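PDB 4RDL: capsid from Human calicivirus NLV/Boxer/2001/US, which forms the norovirus capsid, its protrusion domain, the part crystallised here, binding histo-blood group antigens such as the Lewis y tetrasaccharide. Local coordinates for residues A[172-186]-A[216-230]. Sequence-based numbering, arbitrary orientation.
Sequences LTWVSNRTGATLNLW and YFTSTFPTVSNPKVP. With GAL (beta-D-galactopyranose), chain C; FUC (alpha-L-fucopyranose), chain B.
Val175 is held through both its N and its O by residues 222-224: its N gives a nearly straight bond to Pro222 O (3.0 Å, N-H...O 169°), and its O accepts from Val224 N. This single beta bridge ties the end of strand 167-177 to the loop between strands 213-220 and 228-231, where Pro222 is the centre of an inverse gamma turn. Thr223 and Val175 lie side by side, Thr223 CG2 3.8 Å from Val175 CB, while Thr223 OG1 turns back to donate to Asn226 O, above its carbonyl plane.

Trp174 CB meets Pro222 O and Pro222 CB; with CG wedged between backbone N and carbonyl carbon (chi1 65°), the six-membered ring comes up to Val224 and the fucose. CE3 then touches Val224 CG2 (3.6 Å), and CZ3 and CH2 reach the fucose methyl C6, which lies at the ring edge, in plane. His116 stacks on the indole. Val224 CG1 faces fucose O4, and water 1 joins that hydroxyl to Asn177 N and Val224 O. Asn177 OD1 accepts a hydrogen bond from fucose O3 (2.6 Å), its ND2 being held by Ala181 O, while Asn177 O accepts from galactose O4.

Farther along, Leu183 CD2 packs on Val224 O and Thr223 CB, and Leu185 puts CD2 on Thr223 CG2 and CD1 on Lys228 O (3.4 Å). Trp186 receives Pro230 CG over one face as a CH-pi contact (3.9 Å to the six-membered ring centroid) and turns its edge to the face of Tyr216 (planes at 81°), with a weak NE1 bond to Tyr216 OH.

Fucose thus meets an apolar patch for its methyl, Asn177 OD1 for O3 and a water for O4, consistent with recognition of the Lewis epitope; Gly130 N of the second subunit also bonds to it.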
loop_
_atom_site.group_PDB
_atom_site.type_symbol
_atom_site.label_atom_id
_atom_site.label_comp_id
_atom_site.label_asym_id
_atom_site.label_seq_id
_atom_site.Cartn_x
_atom_site.Cartn_y
_atom_site.Cartn_z
ATOM N N LEU A 172 -6.701 9.369 1.990
ATOM C CA LEU A 172 -7.266 9.619 3.305
ATOM C C LEU A 172 -6.166 9.897 4.325
ATOM O O LEU A 172 -5.417 9.001 4.706
ATOM C CB LEU A 172 -8.106 8.417 3.741
ATOM C CG LEU A 172 -8.843 8.609 5.067
ATOM C CD1 LEU A 172 -9.845 9.762 4.977
ATOM C CD2 LEU A 172 -9.541 7.313 5.468
ATOM N N THR A 173 -6.070 11.142 4.778
ATOM C CA THR A 173 -5.029 11.518 5.739
ATOM C C THR A 173 -5.477 11.276 7.176
ATOM O O THR A 173 -4.731 10.718 7.987
ATOM C CB THR A 173 -4.614 12.983 5.557
ATOM O OG1 THR A 173 -4.152 13.149 4.213
ATOM C CG2 THR A 173 -3.499 13.377 6.522
ATOM N N TRP A 174 -6.691 11.703 7.492
ATOM C CA TRP A 174 -7.264 11.438 8.801
ATOM C C TRP A 174 -8.791 11.545 8.745
ATOM O O TRP A 174 -9.358 11.974 7.728
ATOM C CB TRP A 174 -6.644 12.337 9.891
ATOM C CG TRP A 174 -6.895 13.823 9.760
ATOM C CD1 TRP A 174 -6.334 14.682 8.853
ATOM C CD2 TRP A 174 -7.730 14.622 10.606
ATOM N NE1 TRP A 174 -6.797 15.964 9.067
ATOM C CE2 TRP A 174 -7.647 15.955 10.146
ATOM C CE3 TRP A 174 -8.547 14.339 11.710
ATOM C CZ2 TRP A 174 -8.350 17.002 10.745
ATOM C CZ3 TRP A 174 -9.234 15.381 12.311
ATOM C CH2 TRP A 174 -9.138 16.696 11.821
ATOM N N VAL A 175 -9.445 11.122 9.823
ATOM C CA VAL A 175 -10.895 11.055 9.901
ATOM C C VAL A 175 -11.345 11.672 11.218
ATOM O O VAL A 175 -10.692 11.487 12.249
ATOM C CB VAL A 175 -11.390 9.583 9.831
ATOM C CG1 VAL A 175 -12.910 9.508 9.980
ATOM C CG2 VAL A 175 -10.935 8.922 8.533
ATOM N N SER A 176 -12.440 12.418 11.176
ATOM C CA SER A 176 -13.068 12.895 12.403
ATOM C C SER A 176 -14.582 12.689 12.357
ATOM O O SER A 176 -15.151 12.387 11.299
ATOM C CB SER A 176 -12.737 14.369 12.653
ATOM O OG SER A 176 -13.242 15.171 11.606
ATOM N N ASN A 177 -15.232 12.841 13.507
ATOM C CA ASN A 177 -16.676 12.661 13.568
ATOM C C ASN A 177 -17.442 13.781 12.879
ATOM O O ASN A 177 -16.981 14.924 12.791
ATOM C CB ASN A 177 -17.149 12.537 15.017
ATOM C CG ASN A 177 -16.977 13.827 15.797
ATOM O OD1 ASN A 177 -15.856 14.245 16.075
ATOM N ND2 ASN A 177 -18.092 14.454 16.173
ATOM N N ARG A 178 -18.618 13.431 12.378
ATOM C CA ARG A 178 -19.600 14.410 11.939
ATOM C C ARG A 178 -20.133 15.137 13.163
ATOM O O ARG A 178 -20.414 14.510 14.184
ATOM C CB ARG A 178 -20.743 13.677 11.240
ATOM C CG ARG A 178 -21.949 14.516 10.935
ATOM C CD ARG A 178 -23.045 13.649 10.358
ATOM N NE ARG A 178 -24.183 14.459 9.950
ATOM C CZ ARG A 178 -25.236 13.998 9.289
ATOM N NH1 ARG A 178 -25.300 12.716 8.957
ATOM N NH2 ARG A 178 -26.223 14.823 8.959
ATOM N N THR A 179 -20.261 16.453 13.066
ATOM C CA THR A 179 -20.852 17.217 14.155
ATOM C C THR A 179 -22.176 16.599 14.587
ATOM O O THR A 179 -23.038 16.316 13.758
ATOM C CB THR A 179 -21.091 18.677 13.753
ATOM O OG1 THR A 179 -19.840 19.288 13.421
ATOM C CG2 THR A 179 -21.741 19.446 14.902
ATOM N N GLY A 180 -22.330 16.390 15.891
ATOM C CA GLY A 180 -23.558 15.834 16.430
ATOM C C GLY A 180 -23.588 14.318 16.475
ATOM O O GLY A 180 -24.556 13.734 16.956
ATOM N N ALA A 181 -22.534 13.678 15.977
ATOM C CA ALA A 181 -22.473 12.222 15.952
ATOM C C ALA A 181 -21.160 11.718 16.529
ATOM O O ALA A 181 -20.179 12.457 16.599
ATOM C CB ALA A 181 -22.647 11.710 14.524
ATOM N N THR A 182 -21.138 10.455 16.945
ATOM C CA THR A 182 -19.878 9.820 17.315
ATOM C C THR A 182 -19.256 9.212 16.063
ATOM O O THR A 182 -19.950 8.962 15.072
ATOM C CB THR A 182 -20.075 8.720 18.361
ATOM O OG1 THR A 182 -20.935 7.704 17.832
ATOM C CG2 THR A 182 -20.696 9.300 19.619
ATOM N N LEU A 183 -17.948 8.992 16.102
ATOM C CA LEU A 183 -17.267 8.331 14.997
ATOM C C LEU A 183 -17.500 6.831 15.088
ATOM O O LEU A 183 -17.073 6.181 16.049
ATOM C CB LEU A 183 -15.772 8.654 15.009
ATOM C CG LEU A 183 -14.940 8.044 13.877
ATOM C CD1 LEU A 183 -15.474 8.459 12.499
ATOM C CD2 LEU A 183 -13.478 8.439 14.027
ATOM N N ASN A 184 -18.203 6.291 14.100
ATOM C CA ASN A 184 -18.579 4.881 14.088
ATOM C C ASN A 184 -17.862 4.152 12.959
ATOM O O ASN A 184 -18.219 4.293 11.785
ATOM C CB ASN A 184 -20.099 4.753 13.936
ATOM C CG ASN A 184 -20.565 3.314 13.845
ATOM O OD1 ASN A 184 -19.784 2.380 14.006
ATOM N ND2 ASN A 184 -21.859 3.129 13.594
ATOM N N LEU A 185 -16.839 3.383 13.318
ATOM C CA LEU A 185 -16.013 2.698 12.330
ATOM C C LEU A 185 -16.691 1.472 11.710
ATOM O O LEU A 185 -16.113 0.815 10.836
ATOM C CB LEU A 185 -14.651 2.337 12.928
ATOM C CG LEU A 185 -13.861 3.525 13.484
ATOM C CD1 LEU A 185 -12.470 3.066 13.911
ATOM C CD2 LEU A 185 -13.765 4.654 12.461
ATOM N N TRP A 186 -17.911 1.183 12.159
ATOM C CA TRP A 186 -18.735 0.108 11.604
ATOM C C TRP A 186 -19.877 0.633 10.720
ATOM O O TRP A 186 -20.612 -0.152 10.119
ATOM C CB TRP A 186 -19.318 -0.754 12.731
ATOM C CG TRP A 186 -18.412 -1.876 13.202
ATOM C CD1 TRP A 186 -18.491 -3.200 12.862
ATOM C CD2 TRP A 186 -17.310 -1.763 14.110
ATOM N NE1 TRP A 186 -17.504 -3.914 13.501
ATOM C CE2 TRP A 186 -16.765 -3.056 14.270
ATOM C CE3 TRP A 186 -16.731 -0.694 14.805
ATOM C CZ2 TRP A 186 -15.673 -3.309 15.095
ATOM C CZ3 TRP A 186 -15.646 -0.946 15.613
ATOM C CH2 TRP A 186 -15.125 -2.247 15.753
ATOM N N TYR A 216 -11.035 -9.172 14.293
ATOM C CA TYR A 216 -10.653 -7.935 13.608
ATOM C C TYR A 216 -9.157 -7.724 13.694
ATOM O O TYR A 216 -8.548 -7.894 14.755
ATOM C CB TYR A 216 -11.382 -6.738 14.219
ATOM C CG TYR A 216 -12.871 -6.871 14.100
ATOM C CD1 TYR A 216 -13.509 -6.583 12.902
ATOM C CD2 TYR A 216 -13.633 -7.339 15.163
ATOM C CE1 TYR A 216 -14.866 -6.718 12.773
ATOM C CE2 TYR A 216 -14.997 -7.475 15.047
ATOM C CZ TYR A 216 -15.608 -7.159 13.847
ATOM O OH TYR A 216 -16.971 -7.287 13.711
ATOM N N PHE A 217 -8.564 -7.388 12.557
ATOM C CA PHE A 217 -7.180 -6.973 12.513
ATOM C C PHE A 217 -7.163 -5.469 12.671
ATOM O O PHE A 217 -7.938 -4.768 12.021
ATOM C CB PHE A 217 -6.563 -7.434 11.195
ATOM C CG PHE A 217 -6.629 -8.919 11.026
ATOM C CD1 PHE A 217 -5.632 -9.727 11.551
ATOM C CD2 PHE A 217 -7.720 -9.512 10.409
ATOM C CE1 PHE A 217 -5.716 -11.101 11.447
ATOM C CE2 PHE A 217 -7.811 -10.888 10.301
ATOM C CZ PHE A 217 -6.807 -11.682 10.811
ATOM N N THR A 218 -6.289 -4.976 13.546
ATOM C CA THR A 218 -6.291 -3.567 13.924
ATOM C C THR A 218 -5.052 -2.840 13.458
ATOM O O THR A 218 -3.965 -3.420 13.351
ATOM C CB THR A 218 -6.359 -3.397 15.461
ATOM O OG1 THR A 218 -5.187 -3.966 16.061
ATOM C CG2 THR A 218 -7.609 -4.074 16.028
ATOM N N SER A 219 -5.230 -1.543 13.190
ATOM C CA SER A 219 -4.115 -0.626 13.002
ATOM C C SER A 219 -4.369 0.651 13.774
ATOM O O SER A 219 -5.495 1.161 13.807
ATOM C CB SER A 219 -3.941 -0.259 11.521
ATOM O OG SER A 219 -3.659 -1.402 10.737
ATOM N N THR A 220 -3.311 1.191 14.363
ATOM C CA THR A 220 -3.389 2.531 14.921
ATOM C C THR A 220 -3.329 3.531 13.770
ATOM O O THR A 220 -2.440 3.472 12.921
ATOM C CB THR A 220 -2.262 2.782 15.925
ATOM O OG1 THR A 220 -2.424 1.883 17.033
ATOM C CG2 THR A 220 -2.320 4.205 16.436
ATOM N N PHE A 221 -4.305 4.428 13.736
ATOM C CA PHE A 221 -4.502 5.321 12.602
ATOM C C PHE A 221 -5.273 6.527 13.127
ATOM O O PHE A 221 -6.037 6.402 14.083
ATOM C CB PHE A 221 -5.309 4.594 11.519
ATOM C CG PHE A 221 -5.628 5.446 10.320
ATOM C CD1 PHE A 221 -4.782 5.472 9.224
ATOM C CD2 PHE A 221 -6.779 6.210 10.293
ATOM C CE1 PHE A 221 -5.076 6.265 8.126
ATOM C CE2 PHE A 221 -7.085 6.998 9.202
ATOM C CZ PHE A 221 -6.229 7.028 8.117
ATOM N N PRO A 222 -5.071 7.706 12.519
ATOM C CA PRO A 222 -5.749 8.920 13.005
ATOM C C PRO A 222 -7.243 9.007 12.640
ATOM O O PRO A 222 -7.684 9.973 12.002
ATOM C CB PRO A 222 -4.957 10.052 12.338
ATOM C CG PRO A 222 -4.451 9.427 11.072
ATOM C CD PRO A 222 -4.066 8.018 11.488
ATOM N N THR A 223 -8.000 7.990 13.039
ATOM C CA THR A 223 -9.446 8.108 13.172
ATOM C C THR A 223 -9.657 8.748 14.547
ATOM O O THR A 223 -9.723 8.064 15.584
ATOM C CB THR A 223 -10.154 6.738 13.066
ATOM O OG1 THR A 223 -9.312 5.726 13.623
ATOM C CG2 THR A 223 -10.459 6.378 11.596
ATOM N N VAL A 224 -9.700 10.075 14.559
ATOM C CA VAL A 224 -9.648 10.826 15.807
ATOM C C VAL A 224 -10.883 10.552 16.661
ATOM O O VAL A 224 -12.012 10.599 16.169
ATOM C CB VAL A 224 -9.444 12.325 15.519
ATOM C CG1 VAL A 224 -9.538 13.158 16.792
ATOM C CG2 VAL A 224 -8.098 12.534 14.833
ATOM N N SER A 225 -10.630 10.259 17.940
ATOM C CA SER A 225 -11.605 9.782 18.942
ATOM C C SER A 225 -11.731 8.254 19.035
ATOM O O SER A 225 -12.269 7.729 20.012
ATOM C CB SER A 225 -12.987 10.455 18.837
ATOM O OG SER A 225 -13.822 9.820 17.881
ATOM N N ASN A 226 -11.220 7.546 18.027
ATOM C CA ASN A 226 -11.147 6.086 18.070
ATOM C C ASN A 226 -10.055 5.602 17.131
ATOM O O ASN A 226 -10.340 5.095 16.043
ATOM C CB ASN A 226 -12.482 5.451 17.686
ATOM C CG ASN A 226 -12.568 3.992 18.102
ATOM O OD1 ASN A 226 -11.548 3.336 18.306
ATOM N ND2 ASN A 226 -13.786 3.482 18.234
ATOM N N PRO A 227 -8.792 5.775 17.544
ATOM C CA PRO A 227 -7.654 5.594 16.638
ATOM C C PRO A 227 -7.221 4.136 16.497
ATOM O O PRO A 227 -6.030 3.830 16.487
ATOM C CB PRO A 227 -6.555 6.435 17.293
ATOM C CG PRO A 227 -6.878 6.366 18.758
ATOM C CD PRO A 227 -8.392 6.372 18.831
ATOM N N LYS A 228 -8.199 3.248 16.365
ATOM C CA LYS A 228 -7.924 1.833 16.172
ATOM C C LYS A 228 -8.864 1.332 15.083
ATOM O O LYS A 228 -10.047 1.107 15.331
ATOM C CB LYS A 228 -8.127 1.061 17.486
ATOM C CG LYS A 228 -7.823 -0.442 17.401
ATOM C CD LYS A 228 -8.022 -1.150 18.745
ATOM C CE LYS A 228 -6.988 -0.711 19.772
ATOM N NZ LYS A 228 -5.658 -1.364 19.575
ATOM N N VAL A 229 -8.338 1.188 13.868
ATOM C CA VAL A 229 -9.159 0.802 12.724
ATOM C C VAL A 229 -9.232 -0.715 12.598
ATOM O O VAL A 229 -8.208 -1.377 12.450
ATOM C CB VAL A 229 -8.612 1.392 11.410
ATOM C CG1 VAL A 229 -9.366 0.818 10.199
ATOM C CG2 VAL A 229 -8.693 2.916 11.437
ATOM N N PRO A 230 -10.451 -1.269 12.691
ATOM C CA PRO A 230 -10.664 -2.715 12.561
ATOM C C PRO A 230 -10.963 -3.098 11.111
ATOM O O PRO A 230 -11.651 -2.351 10.410
ATOM C CB PRO A 230 -11.903 -2.941 13.416
ATOM C CG PRO A 230 -12.715 -1.683 13.179
ATOM C CD PRO A 230 -11.698 -0.555 13.029
HETATM C C1 GAL C . -14.274 19.976 13.782
HETATM C C2 GAL C . -13.684 19.228 12.607
HETATM C C3 GAL C . -14.733 18.595 11.769
HETATM C C4 GAL C . -15.618 17.789 12.538
HETATM C C5 GAL C . -16.214 18.604 13.640
HETATM C C6 GAL C . -17.117 17.870 14.523
HETATM O O2 GAL C . -12.915 20.142 11.830
HETATM O O3 GAL C . -14.118 17.845 10.702
HETATM O O4 GAL C . -14.898 16.636 13.081
HETATM O O5 GAL C . -15.140 19.181 14.496
HETATM O O6 GAL C . -17.781 18.603 15.443
HETATM C C1 FUC B . -12.803 18.775 17.918
HETATM C C2 FUC B . -13.555 17.619 18.522
HETATM C C3 FUC B . -14.183 16.816 17.456
HETATM C C4 FUC B . -13.224 16.351 16.496
HETATM C C5 FUC B . -12.414 17.462 15.937
HETATM C C6 FUC B . -11.334 16.967 15.117
HETATM O O2 FUC B . -14.540 18.104 19.426
HETATM O O3 FUC B . -14.919 15.714 18.035
HETATM O O4 FUC B . -12.334 15.381 17.095
HETATM O O5 FUC B . -11.834 18.328 17.017
HETATM O O HOH W 1 -13.303 13.063 15.820
HETATM O O HOH W 2 -16.511 9.519 18.440
HETATM O O HOH W 3 -16.126 5.934 18.574
#